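Local structure of phosphonate monoester hydrolase (Ruegeria pomeroyi, 4UPK) at residues A465-V470 with P496-D501. The protein is a phosphonate monoester hydrolase of the sulfatase family, within the alkaline phosphatase clan. Residues are numbered along the deposited sequence; the frame is centred on the assembly and turned at random.
Sequences ARFTLV and PAHAAD
Phe467, opening strand 467-472, and Asp501, in the first turn of helix 499-515, have CA atoms 8.5 Å apart, a spacing bridged by side chains. The Phe467 ring reaches the helix start with its outer carbons: CZ comes within 3.2 Å of Asp501 OD2, and CE2 lies 3.6 Å from Asp501 CG. Asp501 CB makes an off-centre CH-pi contact, 4.2 Å from the centroid of the Phe467 ring. His498 meets the rim of the same ring, its ND1 lying 3.7 Å from Phe467 CE1 and close to the phenyl plane; the two ring planes are 79° apart. The contact illustrates a helix start packed against one strand of a four-stranded antiparallel sheet, in the C-terminal part of this sulfatase-family protein, where Leu480 of the adjoining strand also touches the side chains of Phe467 and His498. His498 occupies the N-cap position and gives its ND1 hydrogen to the anti side of Asp501 OD2 (3.1 Å, 161°), a bond that restrains both groups beside Phe467. With CG anti to the backbone N (chi1 -179°) and the chain extended from there to NE, Arg466 lays its guanidinium over Phe467 CZ and brings NH2 to 4.0 Å from His498 CE1. Its NE forms a salt bridge with Asp482, while Asp501 OD1 pairs with Arg504.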
ATOM      1  N   ALA A 465      28.424 -31.048 -16.660  1.00 21.44           N
ATOM      2  CA  ALA A 465      29.798 -31.094 -17.196  1.00 21.92           C
ATOM      3  C   ALA A 465      29.907 -31.867 -18.543  1.00 26.90           C
ATOM      4  O   ALA A 465      30.689 -31.486 -19.424  1.00 27.32           O
ATOM      5  CB  ALA A 465      30.734 -31.710 -16.165  1.00 22.69           C
ATOM      6  N   ARG A 466      29.097 -32.942 -18.686  1.00 22.41           N
ATOM      7  CA  ARG A 466      29.037 -33.797 -19.863  1.00 21.48           C
ATOM      8  C   ARG A 466      27.758 -33.579 -20.715  1.00 21.67           C
ATOM      9  O   ARG A 466      27.837 -33.508 -21.937  1.00 19.38           O
ATOM     10  CB  ARG A 466      29.153 -35.277 -19.446  1.00 18.39           C
ATOM     11  CG  ARG A 466      29.122 -36.217 -20.646  1.00 20.49           C
ATOM     12  CD  ARG A 466      29.325 -37.648 -20.284  1.00 20.88           C
ATOM     13  NE  ARG A 466      29.066 -38.488 -21.446  1.00 26.00           N
ATOM     14  CZ  ARG A 466      28.745 -39.771 -21.388  1.00 24.39           C
ATOM     15  NH1 ARG A 466      28.637 -40.382 -20.219  1.00 14.51           N
ATOM     16  NH2 ARG A 466      28.505 -40.447 -22.495  1.00  9.77           N
ATOM     17  N   PHE A 467      26.592 -33.528 -20.075  1.00 17.68           N
ATOM     18  CA  PHE A 467      25.344 -33.408 -20.812  1.00 16.52           C
ATOM     19  C   PHE A 467      24.616 -32.095 -20.691  1.00 23.59           C
ATOM     20  O   PHE A 467      24.835 -31.319 -19.756  1.00 24.61           O
ATOM     21  CB  PHE A 467      24.385 -34.530 -20.397  1.00 17.35           C
ATOM     22  CG  PHE A 467      24.811 -35.956 -20.670  1.00 18.23           C
ATOM     23  CD1 PHE A 467      24.556 -36.551 -21.899  1.00 20.63           C
ATOM     24  CD2 PHE A 467      25.379 -36.733 -19.669  1.00 19.46           C
ATOM     25  CE1 PHE A 467      24.903 -37.890 -22.138  1.00 20.35           C
ATOM     26  CE2 PHE A 467      25.720 -38.071 -19.908  1.00 21.80           C
ATOM     27  CZ  PHE A 467      25.502 -38.631 -21.153  1.00 19.10           C
ATOM     28  N   THR A 468      23.707 -31.863 -21.654  1.00 20.76           N
ATOM     29  CA  THR A 468      22.740 -30.770 -21.660  1.00 19.37           C
ATOM     30  C   THR A 468      21.394 -31.440 -21.866  1.00 19.58           C
ATOM     31  O   THR A 468      21.213 -32.200 -22.816  1.00 18.76           O
ATOM     32  CB  THR A 468      23.047 -29.668 -22.684  1.00 22.61           C
ATOM     33  OG1 THR A 468      24.285 -29.058 -22.345  1.00 19.96           O
ATOM     34  CG2 THR A 468      21.951 -28.589 -22.729  1.00 15.93           C
ATOM     35  N   LEU A 469      20.491 -31.204 -20.935  1.00 14.84           N
ATOM     36  CA  LEU A 469      19.142 -31.735 -20.949  1.00 13.69           C
ATOM     37  C   LEU A 469      18.149 -30.580 -21.187  1.00 16.49           C
ATOM     38  O   LEU A 469      18.281 -29.515 -20.578  1.00 14.86           O
ATOM     39  CB  LEU A 469      18.839 -32.451 -19.605  1.00 12.89           C
ATOM     40  CG  LEU A 469      17.364 -32.817 -19.334  1.00 16.45           C
ATOM     41  CD1 LEU A 469      16.939 -34.078 -20.077  1.00 15.76           C
ATOM     42  CD2 LEU A 469      17.130 -32.965 -17.899  1.00 19.12           C
ATOM     43  N   VAL A 470      17.161 -30.809 -22.077  1.00 13.03           N
ATOM     44  CA  VAL A 470      16.075 -29.880 -22.363  1.00 12.00           C
ATOM     45  C   VAL A 470      14.767 -30.613 -22.023  1.00 18.53           C
ATOM     46  O   VAL A 470      14.534 -31.713 -22.516  1.00 17.38           O
ATOM     47  CB  VAL A 470      16.080 -29.325 -23.812  1.00 14.88           C
ATOM     48  CG1 VAL A 470      14.871 -28.421 -24.069  1.00 14.37           C
ATOM     49  CG2 VAL A 470      17.391 -28.584 -24.137  1.00 14.46           C
ATOM     50  N   PRO A 496      18.472 -45.756 -26.410  1.00 22.30           N
ATOM     51  CA  PRO A 496      18.335 -46.551 -25.165  1.00 22.26           C
ATOM     52  C   PRO A 496      19.586 -46.576 -24.280  1.00 25.37           C
ATOM     53  O   PRO A 496      19.477 -46.715 -23.060  1.00 25.47           O
ATOM     54  CB  PRO A 496      17.972 -47.964 -25.674  1.00 23.99           C
ATOM     55  CG  PRO A 496      17.464 -47.752 -27.048  1.00 28.72           C
ATOM     56  CD  PRO A 496      18.205 -46.583 -27.605  1.00 23.87           C
ATOM     57  N   ALA A 497      20.767 -46.410 -24.898  1.00 20.60           N
ATOM     58  CA  ALA A 497      22.058 -46.384 -24.230  1.00 20.14           C
ATOM     59  C   ALA A 497      22.209 -45.157 -23.296  1.00 22.07           C
ATOM     60  O   ALA A 497      23.084 -45.171 -22.426  1.00 21.67           O
ATOM     61  CB  ALA A 497      23.179 -46.419 -25.269  1.00 21.55           C
ATOM     62  N   HIS A 498      21.360 -44.107 -23.485  1.00 16.35           N
ATOM     63  CA  HIS A 498      21.347 -42.874 -22.692  1.00 14.92           C
ATOM     64  C   HIS A 498      20.123 -42.718 -21.773  1.00 18.44           C
ATOM     65  O   HIS A 498      19.949 -41.665 -21.170  1.00 18.52           O
ATOM     66  CB  HIS A 498      21.507 -41.644 -23.601  1.00 15.70           C
ATOM     67  CG  HIS A 498      22.861 -41.515 -24.236  1.00 19.28           C
ATOM     68  ND1 HIS A 498      23.993 -41.241 -23.486  1.00 21.43           N
ATOM     69  CD2 HIS A 498      23.221 -41.640 -25.533  1.00 20.78           C
ATOM     70  CE1 HIS A 498      24.999 -41.198 -24.348  1.00 20.45           C
ATOM     71  NE2 HIS A 498      24.583 -41.428 -25.591  1.00 20.78           N
ATOM     72  N   ALA A 499      19.298 -43.766 -21.633  1.00 17.16           N
ATOM     73  CA  ALA A 499      18.089 -43.757 -20.792  1.00 17.27           C
ATOM     74  C   ALA A 499      18.380 -43.494 -19.293  1.00 19.50           C
ATOM     75  O   ALA A 499      17.649 -42.736 -18.660  1.00 18.19           O
ATOM     76  CB  ALA A 499      17.288 -45.043 -20.984  1.00 17.87           C
ATOM     77  N   ALA A 500      19.460 -44.083 -18.755  1.00 16.67           N
ATOM     78  CA  ALA A 500      19.884 -43.883 -17.371  1.00 17.02           C
ATOM     79  C   ALA A 500      20.430 -42.463 -17.140  1.00 21.48           C
ATOM     80  O   ALA A 500      20.167 -41.897 -16.079  1.00 21.96           O
ATOM     81  CB  ALA A 500      20.909 -44.934 -16.969  1.00 18.20           C
ATOM     82  N   ASP A 501      21.161 -41.873 -18.137  1.00 16.11           N
ATOM     83  CA  ASP A 501      21.685 -40.507 -18.049  1.00 14.89           C
ATOM     84  C   ASP A 501      20.536 -39.528 -18.065  1.00 18.03           C
ATOM     85  O   ASP A 501      20.519 -38.597 -17.257  1.00 17.78           O
ATOM     86  CB  ASP A 501      22.656 -40.189 -19.190  1.00 16.66           C
ATOM     87  CG  ASP A 501      23.893 -41.061 -19.269  1.00 23.69           C
ATOM     88  OD1 ASP A 501      24.607 -41.180 -18.249  1.00 23.45           O
ATOM     89  OD2 ASP A 501      24.218 -41.513 -20.379  1.00 31.82           O
TER